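Local coordinates for protein Rubredoxin\:oxygen oxidoreductase (Desulfovibrio gigas, PDB 1E5D) that catalyses the four-electron reduction of dioxygen to two water molecules, using a diiron centre and flavin mononucleotide, at residues N164-G168 with A239-Y243; M190-Y194 with K242-A247. All coordinates share one frame; numbering follows the deposited sequence.

Contact 1. Residues N164-G168 with A239-Y243; sequences NDIFG and AVQKY. With FEO (mu-oxo-diiron), chain D.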
ATOM      1  N   ASN A 164     -17.447  -6.865  24.502  1.00 20.41           N
ATOM      2  CA  ASN A 164     -16.491  -5.942  23.885  1.00 12.71           C
ATOM      3  C   ASN A 164     -16.470  -6.142  22.369  1.00 11.53           C
ATOM      4  O   ASN A 164     -17.541  -6.178  21.758  1.00 13.96           O
ATOM      5  CB  ASN A 164     -15.126  -6.013  24.533  1.00 14.33           C
ATOM      6  CG  ASN A 164     -14.128  -7.101  24.287  1.00 25.15           C
ATOM      7  OD1 ASN A 164     -13.459  -7.081  23.243  1.00 35.11           O
ATOM      8  ND2 ASN A 164     -13.984  -8.047  25.203  1.00 25.58           N
ATOM      9  N   ASP A 165     -15.322  -6.183  21.717  1.00  9.04           N
ATOM     10  CA  ASP A 165     -15.273  -6.277  20.268  1.00 10.83           C
ATOM     11  C   ASP A 165     -15.770  -7.620  19.749  1.00 17.79           C
ATOM     12  O   ASP A 165     -16.185  -7.751  18.600  1.00 18.76           O
ATOM     13  CB  ASP A 165     -13.831  -6.060  19.792  1.00  8.85           C
ATOM     14  CG  ASP A 165     -13.375  -4.622  19.878  1.00 14.45           C
ATOM     15  OD1 ASP A 165     -14.199  -3.707  19.669  1.00 21.92           O
ATOM     16  OD2 ASP A 165     -12.172  -4.392  20.159  1.00 15.48           O
ATOM     17  N   ILE A 166     -15.716  -8.663  20.571  1.00 20.68           N
ATOM     18  CA  ILE A 166     -16.112  -9.997  20.119  1.00 21.22           C
ATOM     19  C   ILE A 166     -17.570 -10.008  19.679  1.00 20.51           C
ATOM     20  O   ILE A 166     -18.452  -9.540  20.409  1.00 23.72           O
ATOM     21  CB  ILE A 166     -15.865 -11.022  21.245  1.00 18.58           C
ATOM     22  CG1 ILE A 166     -14.457 -10.893  21.839  1.00 17.40           C
ATOM     23  CG2 ILE A 166     -16.142 -12.453  20.819  1.00  7.18           C
ATOM     24  CD1 ILE A 166     -14.287 -11.600  23.165  1.00 21.29           C
ATOM     25  N   PHE A 167     -17.797 -10.546  18.486  1.00 12.66           N
ATOM     26  CA  PHE A 167     -19.122 -10.667  17.892  1.00 16.35           C
ATOM     27  C   PHE A 167     -19.547  -9.331  17.292  1.00 22.95           C
ATOM     28  O   PHE A 167     -20.633  -9.195  16.731  1.00 21.90           O
ATOM     29  CB  PHE A 167     -20.180 -11.138  18.900  1.00 14.26           C
ATOM     30  CG  PHE A 167     -19.828 -12.501  19.483  1.00 21.67           C
ATOM     31  CD1 PHE A 167     -19.694 -13.597  18.642  1.00 24.90           C
ATOM     32  CD2 PHE A 167     -19.637 -12.669  20.843  1.00 22.78           C
ATOM     33  CE1 PHE A 167     -19.369 -14.841  19.149  1.00 24.32           C
ATOM     34  CE2 PHE A 167     -19.309 -13.910  21.354  1.00 25.10           C
ATOM     35  CZ  PHE A 167     -19.174 -14.995  20.508  1.00 23.12           C
ATOM     36  N   GLY A 168     -18.656  -8.350  17.431  1.00 22.48           N
ATOM     37  CA  GLY A 168     -18.922  -7.028  16.900  1.00 13.63           C
ATOM     38  C   GLY A 168     -19.016  -7.058  15.390  1.00 11.56           C
ATOM     39  O   GLY A 168     -18.467  -7.887  14.674  1.00 12.82           O
ATOM     40  N   ALA A 239     -24.370 -16.358  16.249  1.00 21.17           N
ATOM     41  CA  ALA A 239     -23.110 -15.656  16.446  1.00 21.79           C
ATOM     42  C   ALA A 239     -21.973 -16.607  16.808  1.00 25.30           C
ATOM     43  O   ALA A 239     -20.890 -16.579  16.212  1.00 34.91           O
ATOM     44  CB  ALA A 239     -23.221 -14.590  17.534  1.00 16.19           C
ATOM     45  N   VAL A 240     -22.222 -17.447  17.809  1.00 27.80           N
ATOM     46  CA  VAL A 240     -21.195 -18.349  18.318  1.00 23.74           C
ATOM     47  C   VAL A 240     -20.884 -19.464  17.329  1.00 21.96           C
ATOM     48  O   VAL A 240     -19.728 -19.857  17.191  1.00 24.41           O
ATOM     49  CB  VAL A 240     -21.622 -18.969  19.663  1.00 21.90           C
ATOM     50  CG1 VAL A 240     -20.706 -20.126  20.026  1.00 21.69           C
ATOM     51  CG2 VAL A 240     -21.621 -17.901  20.736  1.00 14.41           C
ATOM     52  N   GLN A 241     -21.919 -19.954  16.654  1.00 21.11           N
ATOM     53  CA  GLN A 241     -21.732 -20.907  15.573  1.00 29.47           C
ATOM     54  C   GLN A 241     -20.662 -20.391  14.612  1.00 27.90           C
ATOM     55  O   GLN A 241     -19.625 -20.998  14.376  1.00 40.04           O
ATOM     56  CB  GLN A 241     -23.041 -21.089  14.819  1.00 47.72           C
ATOM     57  CG  GLN A 241     -23.768 -22.407  14.964  1.00 65.32           C
ATOM     58  CD  GLN A 241     -24.911 -22.514  13.962  1.00 81.39           C
ATOM     59  OE1 GLN A 241     -24.900 -21.881  12.904  1.00 98.85           O
ATOM     60  NE2 GLN A 241     -25.908 -23.321  14.307  1.00 96.11           N
ATOM     61  N   LYS A 242     -20.965 -19.217  14.075  1.00 30.61           N
ATOM     62  CA  LYS A 242     -20.155 -18.516  13.096  1.00 25.50           C
ATOM     63  C   LYS A 242     -18.724 -18.290  13.556  1.00 22.30           C
ATOM     64  O   LYS A 242     -17.801 -18.553  12.785  1.00 14.81           O
ATOM     65  CB  LYS A 242     -20.851 -17.184  12.772  1.00 19.47           C
ATOM     66  CG  LYS A 242     -21.980 -17.407  11.765  1.00 24.73           C
ATOM     67  CD  LYS A 242     -21.403 -17.503  10.356  1.00 35.07           C
ATOM     68  CE  LYS A 242     -22.090 -18.588   9.548  1.00 38.69           C
ATOM     69  NZ  LYS A 242     -21.606 -18.633   8.139  1.00 45.13           N
ATOM     70  N   TYR A 243     -18.536 -17.818  14.787  1.00 18.15           N
ATOM     71  CA  TYR A 243     -17.179 -17.558  15.262  1.00 18.69           C
ATOM     72  C   TYR A 243     -16.346 -18.830  15.212  1.00 21.29           C
ATOM     73  O   TYR A 243     -15.178 -18.802  14.828  1.00 32.52           O
ATOM     74  CB  TYR A 243     -17.178 -16.965  16.682  1.00 15.09           C
ATOM     75  CG  TYR A 243     -16.954 -15.468  16.585  1.00 14.49           C
ATOM     76  CD1 TYR A 243     -17.730 -14.755  15.673  1.00 15.03           C
ATOM     77  CD2 TYR A 243     -16.022 -14.788  17.345  1.00 11.46           C
ATOM     78  CE1 TYR A 243     -17.576 -13.391  15.536  1.00 11.89           C
ATOM     79  CE2 TYR A 243     -15.867 -13.416  17.202  1.00 10.51           C
ATOM     80  CZ  TYR A 243     -16.645 -12.724  16.295  1.00  9.83           C
ATOM     81  OH  TYR A 243     -16.507 -11.359  16.136  1.00 13.61           O
TER
HETATM   82 FE1  FEO D 404     -13.511  -1.831  19.190  1.00 11.81          FE
HETATM   83 FE2  FEO D 404     -10.580  -3.382  19.739  1.00 15.50          FE
HETATM   84  O   FEO D 404     -11.940  -1.592  19.922  1.00 24.07           O
HETATM   85  O   HOH W   1     -17.734 -10.439  14.130  1.00 15.14           O
HETATM   86  O   HOH W   2     -14.470  -1.021  21.273  1.00 23.72           O
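In Phe167, CG sits anti to the carbonyl carbon (chi1 -60°), which swings the ring out from the loop toward helix 233-248 and onto Tyr243. Its CD1 lies over the centre of the Tyr243 ring, and CE1 comes 3.6 Å from Tyr243 CG. The two planes are inclined at 44°. The same CD1 also packs on Ala239 CB, and further round the rim CZ reaches Val240 CG2 at 3.8 Å. Ile166 places CG2 anti to its backbone N and sets this methyl against Tyr243 CE2. The loop itself is a type II beta turn from Asp165 to Gly168, closed by Gly168 N to Asp165 O, and Phe167 N donates to Tyr243 OH (2.8 Å, 140° at the hydrogen). The same hydroxyl donates to water 1, which in turn donates to Gly168 O. At the start of the turn Asp165 bridges the diiron centre, OD1 to iron FE1 at 2.0 Å and OD2 to iron FE2 at 1.9 Å; His79, Glu81, Asp83, His146 and His226 complete the site. One tyrosine hydroxyl, bonded both to the turn and to water, thus links the metal-bridging loop to a helix through an otherwise apolar interface.

Contact 2. Residues M190-Y194 with K242-A247; sequences MREYY and KYVEYA. With OXY (oxygen molecule), chain E.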
ATOM      1  N   MET A 190     -20.081  -9.671   9.928  1.00 12.38           N
ATOM      2  CA  MET A 190     -19.417 -10.359  11.035  1.00 16.34           C
ATOM      3  C   MET A 190     -18.084 -10.945  10.594  1.00 14.81           C
ATOM      4  O   MET A 190     -17.071 -10.850  11.282  1.00 17.58           O
ATOM      5  CB  MET A 190     -20.305 -11.471  11.571  1.00 14.28           C
ATOM      6  CG  MET A 190     -21.483 -10.946  12.385  1.00 15.67           C
ATOM      7  SD  MET A 190     -22.597 -12.331  12.727  1.00 26.02           S
ATOM      8  CE  MET A 190     -21.488 -13.334  13.721  1.00 23.68           C
ATOM      9  N   ARG A 191     -18.140 -11.555   9.419  1.00  9.48           N
ATOM     10  CA  ARG A 191     -16.941 -12.182   8.865  1.00 17.75           C
ATOM     11  C   ARG A 191     -15.927 -11.093   8.540  1.00 19.37           C
ATOM     12  O   ARG A 191     -14.744 -11.234   8.856  1.00 21.90           O
ATOM     13  CB  ARG A 191     -17.319 -13.030   7.660  1.00 18.20           C
ATOM     14  CG  ARG A 191     -16.223 -13.357   6.667  1.00 26.62           C
ATOM     15  CD  ARG A 191     -16.665 -14.441   5.680  1.00 30.56           C
ATOM     16  NE  ARG A 191     -16.082 -15.735   6.045  1.00 36.56           N
ATOM     17  CZ  ARG A 191     -16.780 -16.809   6.381  1.00 37.81           C
ATOM     18  NH1 ARG A 191     -18.106 -16.753   6.396  1.00 50.83           N
ATOM     19  NH2 ARG A 191     -16.151 -17.930   6.698  1.00 36.04           N
ATOM     20  N   GLU A 192     -16.404 -10.001   7.932  1.00 12.32           N
ATOM     21  CA  GLU A 192     -15.471  -8.937   7.567  1.00 10.35           C
ATOM     22  C   GLU A 192     -14.765  -8.437   8.819  1.00 10.19           C
ATOM     23  O   GLU A 192     -13.576  -8.156   8.838  1.00 24.00           O
ATOM     24  CB  GLU A 192     -16.176  -7.786   6.861  1.00 15.50           C
ATOM     25  CG  GLU A 192     -16.712  -8.162   5.486  1.00 25.27           C
ATOM     26  CD  GLU A 192     -17.230  -6.956   4.722  1.00 31.21           C
ATOM     27  OE1 GLU A 192     -17.417  -5.904   5.375  1.00 32.71           O
ATOM     28  OE2 GLU A 192     -17.434  -7.079   3.492  1.00 40.23           O
ATOM     29  N   TYR A 193     -15.562  -8.345   9.880  1.00 11.04           N
ATOM     30  CA  TYR A 193     -14.985  -7.938  11.152  1.00  7.97           C
ATOM     31  C   TYR A 193     -14.021  -9.003  11.659  1.00  9.56           C
ATOM     32  O   TYR A 193     -12.868  -8.706  11.986  1.00 11.60           O
ATOM     33  CB  TYR A 193     -16.093  -7.653  12.176  1.00 10.62           C
ATOM     34  CG  TYR A 193     -15.462  -7.087  13.435  1.00 17.97           C
ATOM     35  CD1 TYR A 193     -15.123  -5.744  13.498  1.00 23.74           C
ATOM     36  CD2 TYR A 193     -15.199  -7.893  14.534  1.00 17.39           C
ATOM     37  CE1 TYR A 193     -14.543  -5.221  14.638  1.00 29.07           C
ATOM     38  CE2 TYR A 193     -14.617  -7.375  15.678  1.00 25.59           C
ATOM     39  CZ  TYR A 193     -14.294  -6.039  15.720  1.00 29.63           C
ATOM     40  OH  TYR A 193     -13.713  -5.506  16.847  1.00 47.17           O
ATOM     41  N   TYR A 194     -14.462 -10.260  11.723  1.00 11.44           N
ATOM     42  CA  TYR A 194     -13.576 -11.313  12.202  1.00 13.24           C
ATOM     43  C   TYR A 194     -12.291 -11.378  11.381  1.00  9.16           C
ATOM     44  O   TYR A 194     -11.194 -11.425  11.940  1.00 12.27           O
ATOM     45  CB  TYR A 194     -14.244 -12.705  12.168  1.00 17.78           C
ATOM     46  CG  TYR A 194     -13.426 -13.753  12.895  1.00 17.67           C
ATOM     47  CD1 TYR A 194     -13.616 -13.952  14.257  1.00 20.87           C
ATOM     48  CD2 TYR A 194     -12.473 -14.539  12.256  1.00 18.02           C
ATOM     49  CE1 TYR A 194     -12.882 -14.900  14.944  1.00 22.48           C
ATOM     50  CE2 TYR A 194     -11.734 -15.486  12.933  1.00 20.35           C
ATOM     51  CZ  TYR A 194     -11.942 -15.666  14.283  1.00 21.21           C
ATOM     52  OH  TYR A 194     -11.216 -16.604  14.980  1.00 28.53           O
ATOM     53  N   LYS A 242     -20.965 -19.217  14.075  1.00 30.61           N
ATOM     54  CA  LYS A 242     -20.155 -18.516  13.096  1.00 25.50           C
ATOM     55  C   LYS A 242     -18.724 -18.290  13.556  1.00 22.30           C
ATOM     56  O   LYS A 242     -17.801 -18.553  12.785  1.00 14.81           O
ATOM     57  CB  LYS A 242     -20.851 -17.184  12.772  1.00 19.47           C
ATOM     58  CG  LYS A 242     -21.980 -17.407  11.765  1.00 24.73           C
ATOM     59  CD  LYS A 242     -21.403 -17.503  10.356  1.00 35.07           C
ATOM     60  CE  LYS A 242     -22.090 -18.588   9.548  1.00 38.69           C
ATOM     61  NZ  LYS A 242     -21.606 -18.633   8.139  1.00 45.13           N
ATOM     62  N   TYR A 243     -18.536 -17.818  14.787  1.00 18.15           N
ATOM     63  CA  TYR A 243     -17.179 -17.558  15.262  1.00 18.69           C
ATOM     64  C   TYR A 243     -16.346 -18.830  15.212  1.00 21.29           C
ATOM     65  O   TYR A 243     -15.178 -18.802  14.828  1.00 32.52           O
ATOM     66  CB  TYR A 243     -17.178 -16.965  16.682  1.00 15.09           C
ATOM     67  CG  TYR A 243     -16.954 -15.468  16.585  1.00 14.49           C
ATOM     68  CD1 TYR A 243     -17.730 -14.755  15.673  1.00 15.03           C
ATOM     69  CD2 TYR A 243     -16.022 -14.788  17.345  1.00 11.46           C
ATOM     70  CE1 TYR A 243     -17.576 -13.391  15.536  1.00 11.89           C
ATOM     71  CE2 TYR A 243     -15.867 -13.416  17.202  1.00 10.51           C
ATOM     72  CZ  TYR A 243     -16.645 -12.724  16.295  1.00  9.83           C
ATOM     73  OH  TYR A 243     -16.507 -11.359  16.136  1.00 13.61           O
ATOM     74  N   VAL A 244     -16.986 -19.932  15.602  1.00 20.86           N
ATOM     75  CA  VAL A 244     -16.327 -21.232  15.518  1.00 19.79           C
ATOM     76  C   VAL A 244     -15.953 -21.529  14.072  1.00 15.45           C
ATOM     77  O   VAL A 244     -14.833 -21.885  13.742  1.00 18.08           O
ATOM     78  CB  VAL A 244     -17.226 -22.350  16.073  1.00 23.30           C
ATOM     79  CG1 VAL A 244     -16.598 -23.715  15.824  1.00 18.47           C
ATOM     80  CG2 VAL A 244     -17.485 -22.138  17.555  1.00 19.85           C
ATOM     81  N   GLU A 245     -16.913 -21.370  13.178  1.00  8.07           N
ATOM     82  CA  GLU A 245     -16.669 -21.502  11.748  1.00 16.15           C
ATOM     83  C   GLU A 245     -15.590 -20.540  11.271  1.00 23.83           C
ATOM     84  O   GLU A 245     -14.677 -20.914  10.529  1.00 24.90           O
ATOM     85  CB  GLU A 245     -17.971 -21.246  10.995  1.00 20.11           C
ATOM     86  CG  GLU A 245     -17.889 -21.353   9.484  1.00 36.04           C
ATOM     87  CD  GLU A 245     -19.260 -21.128   8.857  1.00 49.92           C
ATOM     88  OE1 GLU A 245     -20.258 -21.377   9.571  1.00 51.62           O
ATOM     89  OE2 GLU A 245     -19.323 -20.714   7.680  1.00 53.60           O
ATOM     90  N   TYR A 246     -15.678 -19.272  11.682  1.00 17.60           N
ATOM     91  CA  TYR A 246     -14.633 -18.339  11.269  1.00 22.37           C
ATOM     92  C   TYR A 246     -13.270 -18.825  11.750  1.00 19.98           C
ATOM     93  O   TYR A 246     -12.315 -18.805  10.976  1.00 18.62           O
ATOM     94  CB  TYR A 246     -14.881 -16.914  11.785  1.00 26.18           C
ATOM     95  CG  TYR A 246     -16.170 -16.302  11.284  1.00 15.98           C
ATOM     96  CD1 TYR A 246     -16.713 -16.740  10.078  1.00  5.34           C
ATOM     97  CD2 TYR A 246     -16.845 -15.315  11.989  1.00  8.31           C
ATOM     98  CE1 TYR A 246     -17.889 -16.208   9.584  1.00  6.26           C
ATOM     99  CE2 TYR A 246     -18.025 -14.781  11.499  1.00  9.22           C
ATOM    100  CZ  TYR A 246     -18.539 -15.230  10.301  1.00  7.73           C
ATOM    101  OH  TYR A 246     -19.710 -14.723   9.788  1.00 20.32           O
ATOM    102  N   ALA A 247     -13.175 -19.242  13.008  1.00 17.70           N
ATOM    103  CA  ALA A 247     -11.878 -19.627  13.554  1.00 18.31           C
ATOM    104  C   ALA A 247     -11.360 -20.919  12.936  1.00 19.87           C
ATOM    105  O   ALA A 247     -10.145 -21.148  12.908  1.00 30.66           O
ATOM    106  CB  ALA A 247     -11.957 -19.780  15.069  1.00 16.98           C
TER
HETATM  107  O1  OXY E 405     -11.898  -2.831  17.412  1.00 13.87           O
HETATM  108  O2  OXY E 405     -10.925  -2.728  16.718  1.00 15.46           O
HETATM  109  O   HOH W   1     -17.734 -10.439  14.130  1.00 15.14           O
HETATM  110  O   HOH W   3     -13.513 -18.675   7.961  1.00 55.48           O
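The Tyr194 ring carries Tyr246 CB over one face in a CH-pi contact, and has Tyr243 CE2 at its edge. Tyr194 in turn directs its own edge, through CD1, at a face of Tyr243, a T-shaped pair with planes at 76° and centroids 5.0 Å apart. These three tyrosines form an aromatic cluster between helices 183-198 and 233-248 of the beta-lactamase-like domain; the axes of segments 190-194 and 242-247 cross at -47°. The Tyr246 ring is sandwiched: Arg191 CA lies over one face and Lys242 O, from its own helix, over the opposite face. The Arg191 guanidinium turns a face toward Tyr246 CE1, which is 3.2 Å from NH1, but the two planes stand nearly upright to each other. Bending of the arginine at chi3 (-102°) brings the group there, while Glu187, one turn earlier on the same helix, forms a salt bridge with NH1 and also accepts from Tyr246 OH. Glu245 OE2 stays beyond salt-bridge distance of Arg191 and pairs instead with Lys242 NZ at 3.1 Å. Met190 CE rests against Lys242 CB; Tyr193 points its hydroxyl at the bound oxygen molecule, a weak bond. Tyr194 OH, hydrogen-bonded to Thr205, ends 3.3 Å from Ala247 CB.

In the fold
Both contacts are buried and use helix 233-248, sharing Lys242 and Tyr243, but they engage different partners. Contact 1 joins the helix to the loop after strand 160-164, whose Asp165 is itself an iron ligand; contact 2 joins it to helix 183-198 and runs outward from Tyr193, beside the bound oxygen molecule, to the charged side chains of Arg191 and Glu245. Contact 1 is small and carries a direct hydrogen bond to backbone, whereas contact 2 buries about twice the surface, mainly through aromatic packing, with water-mediated links. Water 1 belongs to both, and they also touch where Asp165 CB lies 3.0 Å from Tyr193 OH.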